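Local coordinates for structural polyprotein, VP1 (Israeli acute paralysis virus, PDB 5CDD) that probably serves as a structural capsid protein, VP1, cut from a longer polyprotein and assembled with its sister proteins into the virion shell, at residues S82-R93 / A183-I194. Sequence-based numbering, arbitrary orientation.
Sequences SYLYRFYRGGRR and AGNDDFTFGWMI
An antiparallel pairing in the jelly-roll β-sandwich of this picorna-like capsid protein joins the strand starting at Phe87 to the end of strand 176-184 and to strand 189-191, in two runs whose register slips by two residues at Gly90 and Gly91. In the run Phe87–Arg89 with Thr189–Gly191, Gly191 N donates to Phe87 O (2.9 Å), and Phe87 N returns a bond to Gly191 O, which also takes a weak bond from Arg86 N; Arg86 and Phe87 facing Gly191 make a classic β bulge. In the other run Arg93 N reaches Ala183 O at 2.7 Å. The type I turn Asn185–Phe188 takes up the slip: Asn185 N bonds to Gly91 O from above its carbonyl plane, while Asn185 OD1 accepts weak bonds from Asp187 N and Phe188 N.

Phe190, on the same face of the sheet as Tyr88, is packed on both sides: Phe188 CE2 lies over one ring face and Ser82 CA over the other, a CH-π contact 3.9 Å from the ring centroid. Tyr85 CD2 meets Phe190 CB at 3.4 Å; the two rings lie only 13° from parallel but are displaced, with little overlap. Phe188, its CG trans to the backbone N (chi1 -170°), sets CE1 over the centre of one face of the Arg92 guanidinium, 3.7 Å from NH2, the planes 57° apart. Beyond the bulge, Ile194 CD1 covers a face of the Arg86 guanidinium, 3.5 Å from NH2. A water links Arg93 NH1 to Gly184 O, while Arg93 NE forms a salt bridge with Glu144.

Backbone bonds thus fix the buried strands, and carbons of Ile194 and Phe188 cover guanidinium faces of Arg86 and Arg92; Tyr85 OH and Arg86 NH1 tie the pairing to two other subunits, through the backbone O of Glu53 and of Arg106 respectively.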
ATOM      1  N   SER A  82     -15.316  20.471 -38.158  1.00 25.81           N
ATOM      2  CA  SER A  82     -14.797  21.830 -38.264  1.00 26.51           C
ATOM      3  C   SER A  82     -15.770  22.757 -38.986  1.00 26.93           C
ATOM      4  O   SER A  82     -15.765  23.969 -38.765  1.00 28.51           O
ATOM      5  CB  SER A  82     -13.450  21.838 -38.995  1.00 25.77           C
ATOM      6  OG  SER A  82     -13.612  21.620 -40.385  1.00 25.77           O
ATOM      7  N   TYR A  83     -16.605  22.181 -39.845  1.00 26.89           N
ATOM      8  CA  TYR A  83     -17.575  22.956 -40.610  1.00 25.58           C
ATOM      9  C   TYR A  83     -18.724  23.522 -39.780  1.00 25.36           C
ATOM     10  O   TYR A  83     -19.478  24.369 -40.261  1.00 27.56           O
ATOM     11  CB  TYR A  83     -18.129  22.103 -41.753  1.00 25.82           C
ATOM     12  CG  TYR A  83     -17.275  22.127 -43.002  1.00 25.90           C
ATOM     13  CD1 TYR A  83     -17.247  23.251 -43.826  1.00 26.16           C
ATOM     14  CD2 TYR A  83     -16.501  21.025 -43.366  1.00 26.14           C
ATOM     15  CE1 TYR A  83     -16.474  23.279 -44.985  1.00 27.38           C
ATOM     16  CE2 TYR A  83     -15.720  21.042 -44.525  1.00 27.60           C
ATOM     17  CZ  TYR A  83     -15.713  22.173 -45.331  1.00 28.13           C
ATOM     18  OH  TYR A  83     -14.960  22.197 -46.485  1.00 28.16           O
ATOM     19  N   LEU A  84     -18.856  23.064 -38.538  1.00 24.51           N
ATOM     20  CA  LEU A  84     -19.918  23.540 -37.652  1.00 23.60           C
ATOM     21  C   LEU A  84     -19.455  24.679 -36.745  1.00 23.54           C
ATOM     22  O   LEU A  84     -20.261  25.276 -36.032  1.00 23.54           O
ATOM     23  CB  LEU A  84     -20.433  22.397 -36.774  1.00 23.58           C
ATOM     24  CG  LEU A  84     -21.131  21.212 -37.439  1.00 24.82           C
ATOM     25  CD1 LEU A  84     -21.475  20.169 -36.388  1.00 24.01           C
ATOM     26  CD2 LEU A  84     -22.389  21.688 -38.145  1.00 25.86           C
ATOM     27  N   TYR A  85     -18.159  24.979 -36.776  1.00 23.25           N
ATOM     28  CA  TYR A  85     -17.590  26.030 -35.936  1.00 22.35           C
ATOM     29  C   TYR A  85     -16.726  26.992 -36.742  1.00 22.49           C
ATOM     30  O   TYR A  85     -16.462  26.756 -37.921  1.00 22.69           O
ATOM     31  CB  TYR A  85     -16.762  25.386 -34.827  1.00 20.93           C
ATOM     32  CG  TYR A  85     -17.553  24.387 -34.013  1.00 20.13           C
ATOM     33  CD1 TYR A  85     -18.373  24.806 -32.964  1.00 19.47           C
ATOM     34  CD2 TYR A  85     -17.523  23.027 -34.322  1.00 19.70           C
ATOM     35  CE1 TYR A  85     -19.145  23.897 -32.245  1.00 18.18           C
ATOM     36  CE2 TYR A  85     -18.294  22.109 -33.610  1.00 18.13           C
ATOM     37  CZ  TYR A  85     -19.102  22.552 -32.576  1.00 18.31           C
ATOM     38  OH  TYR A  85     -19.878  21.656 -31.880  1.00 18.27           O
ATOM     39  N   ARG A  86     -16.280  28.072 -36.104  1.00 23.18           N
ATOM     40  CA  ARG A  86     -15.452  29.065 -36.784  1.00 24.70           C
ATOM     41  C   ARG A  86     -14.006  29.119 -36.296  1.00 25.80           C
ATOM     42  O   ARG A  86     -13.113  29.524 -37.039  1.00 26.79           O
ATOM     43  CB  ARG A  86     -16.072  30.458 -36.642  1.00 25.41           C
ATOM     44  CG  ARG A  86     -15.320  31.545 -37.405  1.00 26.49           C
ATOM     45  CD  ARG A  86     -15.410  31.319 -38.908  1.00 29.05           C
ATOM     46  NE  ARG A  86     -16.758  31.564 -39.416  1.00 29.98           N
ATOM     47  CZ  ARG A  86     -17.224  31.087 -40.565  1.00 30.55           C
ATOM     48  NH1 ARG A  86     -16.454  30.331 -41.335  1.00 32.37           N
ATOM     49  NH2 ARG A  86     -18.462  31.369 -40.949  1.00 31.16           N
ATOM     50  N   PHE A  87     -13.773  28.715 -35.052  1.00 26.89           N
ATOM     51  CA  PHE A  87     -12.429  28.749 -34.480  1.00 26.60           C
ATOM     52  C   PHE A  87     -11.992  27.399 -33.934  1.00 27.02           C
ATOM     53  O   PHE A  87     -12.822  26.541 -33.632  1.00 27.43           O
ATOM     54  CB  PHE A  87     -12.375  29.765 -33.336  1.00 26.34           C
ATOM     55  CG  PHE A  87     -12.682  31.172 -33.751  1.00 25.37           C
ATOM     56  CD1 PHE A  87     -11.713  31.960 -34.365  1.00 25.43           C
ATOM     57  CD2 PHE A  87     -13.944  31.715 -33.525  1.00 25.56           C
ATOM     58  CE1 PHE A  87     -11.992  33.269 -34.747  1.00 24.64           C
ATOM     59  CE2 PHE A  87     -14.234  33.024 -33.903  1.00 26.11           C
ATOM     60  CZ  PHE A  87     -13.256  33.802 -34.517  1.00 25.17           C
ATOM     61  N   TYR A  88     -10.679  27.220 -33.811  1.00 27.40           N
ATOM     62  CA  TYR A  88     -10.117  25.993 -33.258  1.00 27.26           C
ATOM     63  C   TYR A  88      -9.070  26.395 -32.227  1.00 27.85           C
ATOM     64  O   TYR A  88      -8.667  27.557 -32.162  1.00 26.92           O
ATOM     65  CB  TYR A  88      -9.504  25.112 -34.356  1.00 25.86           C
ATOM     66  CG  TYR A  88      -8.171  25.563 -34.909  1.00 26.21           C
ATOM     67  CD1 TYR A  88      -6.994  25.402 -34.175  1.00 26.56           C
ATOM     68  CD2 TYR A  88      -8.078  26.114 -36.183  1.00 26.87           C
ATOM     69  CE1 TYR A  88      -5.760  25.776 -34.702  1.00 28.27           C
ATOM     70  CE2 TYR A  88      -6.851  26.491 -36.719  1.00 29.34           C
ATOM     71  CZ  TYR A  88      -5.697  26.319 -35.976  1.00 29.92           C
ATOM     72  OH  TYR A  88      -4.483  26.687 -36.513  1.00 33.10           O
ATOM     73  N   ARG A  89      -8.627  25.437 -31.423  1.00 29.16           N
ATOM     74  CA  ARG A  89      -7.654  25.733 -30.385  1.00 27.89           C
ATOM     75  C   ARG A  89      -7.087  24.449 -29.800  1.00 27.54           C
ATOM     76  O   ARG A  89      -7.828  23.512 -29.515  1.00 30.41           O
ATOM     77  CB  ARG A  89      -8.342  26.562 -29.302  1.00 28.60           C
ATOM     78  CG  ARG A  89      -7.513  26.859 -28.087  1.00 31.88           C
ATOM     79  CD  ARG A  89      -7.873  25.949 -26.931  1.00 30.41           C
ATOM     80  NE  ARG A  89      -7.375  26.505 -25.678  1.00 33.42           N
ATOM     81  CZ  ARG A  89      -7.515  25.926 -24.494  1.00 33.90           C
ATOM     82  NH1 ARG A  89      -8.138  24.760 -24.393  1.00 35.48           N
ATOM     83  NH2 ARG A  89      -7.041  26.522 -23.408  1.00 35.66           N
ATOM     84  N   GLY A  90      -5.770  24.406 -29.629  1.00 26.76           N
ATOM     85  CA  GLY A  90      -5.139  23.218 -29.083  1.00 26.33           C
ATOM     86  C   GLY A  90      -4.234  22.524 -30.084  1.00 26.94           C
ATOM     87  O   GLY A  90      -4.221  22.869 -31.267  1.00 26.32           O
ATOM     88  N   GLY A  91      -3.484  21.535 -29.607  1.00 27.70           N
ATOM     89  CA  GLY A  91      -2.566  20.801 -30.462  1.00 26.80           C
ATOM     90  C   GLY A  91      -3.208  19.755 -31.352  1.00 26.81           C
ATOM     91  O   GLY A  91      -4.432  19.614 -31.384  1.00 26.86           O
ATOM     92  N   ARG A  92      -2.370  19.013 -32.072  1.00 26.74           N
ATOM     93  CA  ARG A  92      -2.830  17.978 -32.993  1.00 27.59           C
ATOM     94  C   ARG A  92      -1.935  16.738 -32.947  1.00 27.44           C
ATOM     95  O   ARG A  92      -0.753  16.825 -32.626  1.00 29.09           O
ATOM     96  CB  ARG A  92      -2.856  18.539 -34.415  1.00 27.77           C
ATOM     97  CG  ARG A  92      -3.784  19.730 -34.592  1.00 30.33           C
ATOM     98  CD  ARG A  92      -3.279  20.660 -35.679  1.00 34.53           C
ATOM     99  NE  ARG A  92      -4.153  21.815 -35.874  1.00 39.14           N
ATOM    100  CZ  ARG A  92      -5.333  21.769 -36.487  1.00 40.26           C
ATOM    101  NH1 ARG A  92      -5.786  20.620 -36.974  1.00 42.01           N
ATOM    102  NH2 ARG A  92      -6.056  22.872 -36.621  1.00 41.18           N
ATOM    103  N   ARG A  93      -2.511  15.585 -33.273  1.00 26.61           N
ATOM    104  CA  ARG A  93      -1.774  14.325 -33.278  1.00 25.18           C
ATOM    105  C   ARG A  93      -1.881  13.640 -34.632  1.00 25.41           C
ATOM    106  O   ARG A  93      -2.916  13.714 -35.296  1.00 25.34           O
ATOM    107  CB  ARG A  93      -2.313  13.389 -32.193  1.00 23.91           C
ATOM    108  CG  ARG A  93      -1.953  13.808 -30.782  1.00 23.71           C
ATOM    109  CD  ARG A  93      -2.696  12.988 -29.747  1.00 22.90           C
ATOM    110  NE  ARG A  93      -2.251  13.303 -28.392  1.00 24.99           N
ATOM    111  CZ  ARG A  93      -2.879  12.912 -27.290  1.00 25.59           C
ATOM    112  NH1 ARG A  93      -3.985  12.190 -27.381  1.00 24.41           N
ATOM    113  NH2 ARG A  93      -2.403  13.241 -26.097  1.00 27.04           N
ATOM    114  N   ALA A 183      -5.926  13.271 -35.292  1.00 26.35           N
ATOM    115  CA  ALA A 183      -6.841  13.597 -34.207  1.00 26.27           C
ATOM    116  C   ALA A 183      -6.223  14.790 -33.497  1.00 26.80           C
ATOM    117  O   ALA A 183      -5.096  15.178 -33.804  1.00 28.15           O
ATOM    118  CB  ALA A 183      -6.967  12.423 -33.245  1.00 24.30           C
ATOM    119  N   GLY A 184      -6.955  15.384 -32.564  1.00 26.91           N
ATOM    120  CA  GLY A 184      -6.411  16.514 -31.837  1.00 28.11           C
ATOM    121  C   GLY A 184      -5.743  16.008 -30.575  1.00 28.25           C
ATOM    122  O   GLY A 184      -5.982  14.872 -30.172  1.00 28.91           O
ATOM    123  N   ASN A 185      -4.893  16.821 -29.956  1.00 28.86           N
ATOM    124  CA  ASN A 185      -4.248  16.384 -28.724  1.00 29.51           C
ATOM    125  C   ASN A 185      -5.304  16.495 -27.627  1.00 30.11           C
ATOM    126  O   ASN A 185      -6.466  16.775 -27.917  1.00 30.08           O
ATOM    127  CB  ASN A 185      -3.006  17.237 -28.422  1.00 29.60           C
ATOM    128  CG  ASN A 185      -3.344  18.637 -27.969  1.00 30.77           C
ATOM    129  OD1 ASN A 185      -4.422  19.156 -28.254  1.00 33.54           O
ATOM    130  ND2 ASN A 185      -2.409  19.269 -27.272  1.00 31.49           N
ATOM    131  N   ASP A 186      -4.923  16.277 -26.376  1.00 31.37           N
ATOM    132  CA  ASP A 186      -5.897  16.320 -25.293  1.00 32.86           C
ATOM    133  C   ASP A 186      -6.439  17.720 -24.977  1.00 31.92           C
ATOM    134  O   ASP A 186      -7.229  17.887 -24.049  1.00 32.27           O
ATOM    135  CB  ASP A 186      -5.293  15.671 -24.040  1.00 36.41           C
ATOM    136  CG  ASP A 186      -6.329  14.937 -23.201  1.00 40.70           C
ATOM    137  OD1 ASP A 186      -7.153  14.193 -23.780  1.00 41.36           O
ATOM    138  OD2 ASP A 186      -6.312  15.091 -21.959  1.00 43.63           O
ATOM    139  N   ASP A 187      -6.029  18.719 -25.757  1.00 30.99           N
ATOM    140  CA  ASP A 187      -6.489  20.096 -25.551  1.00 29.80           C
ATOM    141  C   ASP A 187      -7.243  20.659 -26.755  1.00 28.45           C
ATOM    142  O   ASP A 187      -7.878  21.710 -26.660  1.00 28.16           O
ATOM    143  CB  ASP A 187      -5.307  21.026 -25.243  1.00 32.12           C
ATOM    144  CG  ASP A 187      -4.666  20.747 -23.896  1.00 36.22           C
ATOM    145  OD1 ASP A 187      -5.399  20.707 -22.882  1.00 38.57           O
ATOM    146  OD2 ASP A 187      -3.427  20.580 -23.850  1.00 36.61           O
ATOM    147  N   PHE A 188      -7.173  19.959 -27.884  1.00 26.66           N
ATOM    148  CA  PHE A 188      -7.824  20.408 -29.111  1.00 24.36           C
ATOM    149  C   PHE A 188      -9.343  20.467 -29.034  1.00 24.39           C
ATOM    150  O   PHE A 188      -9.989  19.533 -28.556  1.00 25.23           O
ATOM    151  CB  PHE A 188      -7.428  19.509 -30.283  1.00 23.23           C
ATOM    152  CG  PHE A 188      -7.871  20.035 -31.616  1.00 21.84           C
ATOM    153  CD1 PHE A 188      -7.149  21.036 -32.258  1.00 22.21           C
ATOM    154  CD2 PHE A 188      -9.045  19.577 -32.203  1.00 22.43           C
ATOM    155  CE1 PHE A 188      -7.592  21.575 -33.463  1.00 21.71           C
ATOM    156  CE2 PHE A 188      -9.498  20.108 -33.406  1.00 22.06           C
ATOM    157  CZ  PHE A 188      -8.769  21.112 -34.037  1.00 21.52           C
ATOM    158  N   THR A 189      -9.904  21.566 -29.528  1.00 24.72           N
ATOM    159  CA  THR A 189     -11.346  21.764 -29.537  1.00 23.73           C
ATOM    160  C   THR A 189     -11.740  22.866 -30.518  1.00 23.38           C
ATOM    161  O   THR A 189     -10.910  23.692 -30.911  1.00 22.21           O
ATOM    162  CB  THR A 189     -11.870  22.156 -28.130  1.00 23.29           C
ATOM    163  OG1 THR A 189     -13.301  22.229 -28.147  1.00 21.91           O
ATOM    164  CG2 THR A 189     -11.320  23.510 -27.716  1.00 22.19           C
ATOM    165  N   PHE A 190     -13.007  22.854 -30.918  1.00 23.55           N
ATOM    166  CA  PHE A 190     -13.551  23.864 -31.817  1.00 23.53           C
ATOM    167  C   PHE A 190     -14.412  24.790 -30.970  1.00 25.97           C
ATOM    168  O   PHE A 190     -14.832  24.424 -29.873  1.00 26.63           O
ATOM    169  CB  PHE A 190     -14.421  23.227 -32.901  1.00 22.81           C
ATOM    170  CG  PHE A 190     -13.650  22.407 -33.900  1.00 20.67           C
ATOM    171  CD1 PHE A 190     -12.586  22.958 -34.590  1.00 20.09           C
ATOM    172  CD2 PHE A 190     -13.990  21.086 -34.151  1.00 20.32           C
ATOM    173  CE1 PHE A 190     -11.863  22.209 -35.510  1.00 19.71           C
ATOM    174  CE2 PHE A 190     -13.272  20.329 -35.071  1.00 20.61           C
ATOM    175  CZ  PHE A 190     -12.207  20.896 -35.751  1.00 20.44           C
ATOM    176  N   GLY A 191     -14.682  25.985 -31.482  1.00 27.60           N
ATOM    177  CA  GLY A 191     -15.485  26.932 -30.733  1.00 29.03           C
ATOM    178  C   GLY A 191     -16.275  27.887 -31.598  1.00 30.04           C
ATOM    179  O   GLY A 191     -15.938  28.113 -32.759  1.00 31.75           O
ATOM    180  N   TRP A 192     -17.326  28.458 -31.018  1.00 31.22           N
ATOM    181  CA  TRP A 192     -18.193  29.398 -31.723  1.00 31.44           C
ATOM    182  C   TRP A 192     -19.074  28.845 -32.837  1.00 31.57           C
ATOM    183  O   TRP A 192     -19.001  29.280 -33.987  1.00 33.45           O
ATOM    184  CB  TRP A 192     -17.379  30.558 -32.303  1.00 31.26           C
ATOM    185  CG  TRP A 192     -18.096  31.873 -32.238  1.00 31.74           C
ATOM    186  CD1 TRP A 192     -19.340  32.162 -32.725  1.00 31.22           C
ATOM    187  CD2 TRP A 192     -17.603  33.082 -31.653  1.00 32.47           C
ATOM    188  NE1 TRP A 192     -19.652  33.480 -32.479  1.00 32.02           N
ATOM    189  CE2 TRP A 192     -18.603  34.067 -31.822  1.00 32.50           C
ATOM    190  CE3 TRP A 192     -16.412  33.432 -31.003  1.00 32.36           C
ATOM    191  CZ2 TRP A 192     -18.450  35.377 -31.364  1.00 32.47           C
ATOM    192  CZ3 TRP A 192     -16.258  34.736 -30.546  1.00 33.93           C
ATOM    193  CH2 TRP A 192     -17.277  35.693 -30.730  1.00 33.23           C
ATOM    194  N   MET A 193     -19.906  27.875 -32.476  1.00 30.93           N
ATOM    195  CA  MET A 193     -20.806  27.222 -33.413  1.00 29.72           C
ATOM    196  C   MET A 193     -21.537  28.097 -34.420  1.00 29.72           C
ATOM    197  O   MET A 193     -22.070  29.152 -34.073  1.00 29.98           O
ATOM    198  CB  MET A 193     -21.817  26.376 -32.643  1.00 29.72           C
ATOM    199  CG  MET A 193     -22.737  25.554 -33.513  1.00 31.61           C
ATOM    200  SD  MET A 193     -24.026  24.803 -32.520  1.00 33.73           S
ATOM    201  CE  MET A 193     -23.182  23.347 -31.974  1.00 37.26           C
ATOM    202  N   ILE A 194     -21.565  27.642 -35.669  1.00 28.71           N
ATOM    203  CA  ILE A 194     -22.235  28.364 -36.743  1.00 27.56           C
ATOM    204  C   ILE A 194     -23.149  27.410 -37.509  1.00 29.00           C
ATOM    205  O   ILE A 194     -23.429  26.306 -37.044  1.00 30.34           O
ATOM    206  CB  ILE A 194     -21.207  28.984 -37.716  1.00 25.27           C
ATOM    207  CG1 ILE A 194     -20.235  27.907 -38.205  1.00 22.69           C
ATOM    208  CG2 ILE A 194     -20.452  30.107 -37.023  1.00 23.04           C
ATOM    209  CD1 ILE A 194     -19.190  28.421 -39.174  1.00 21.32           C
TER
HETATM  210  O   HOH W   1      -6.141  12.139 -29.327  1.00 20.11           O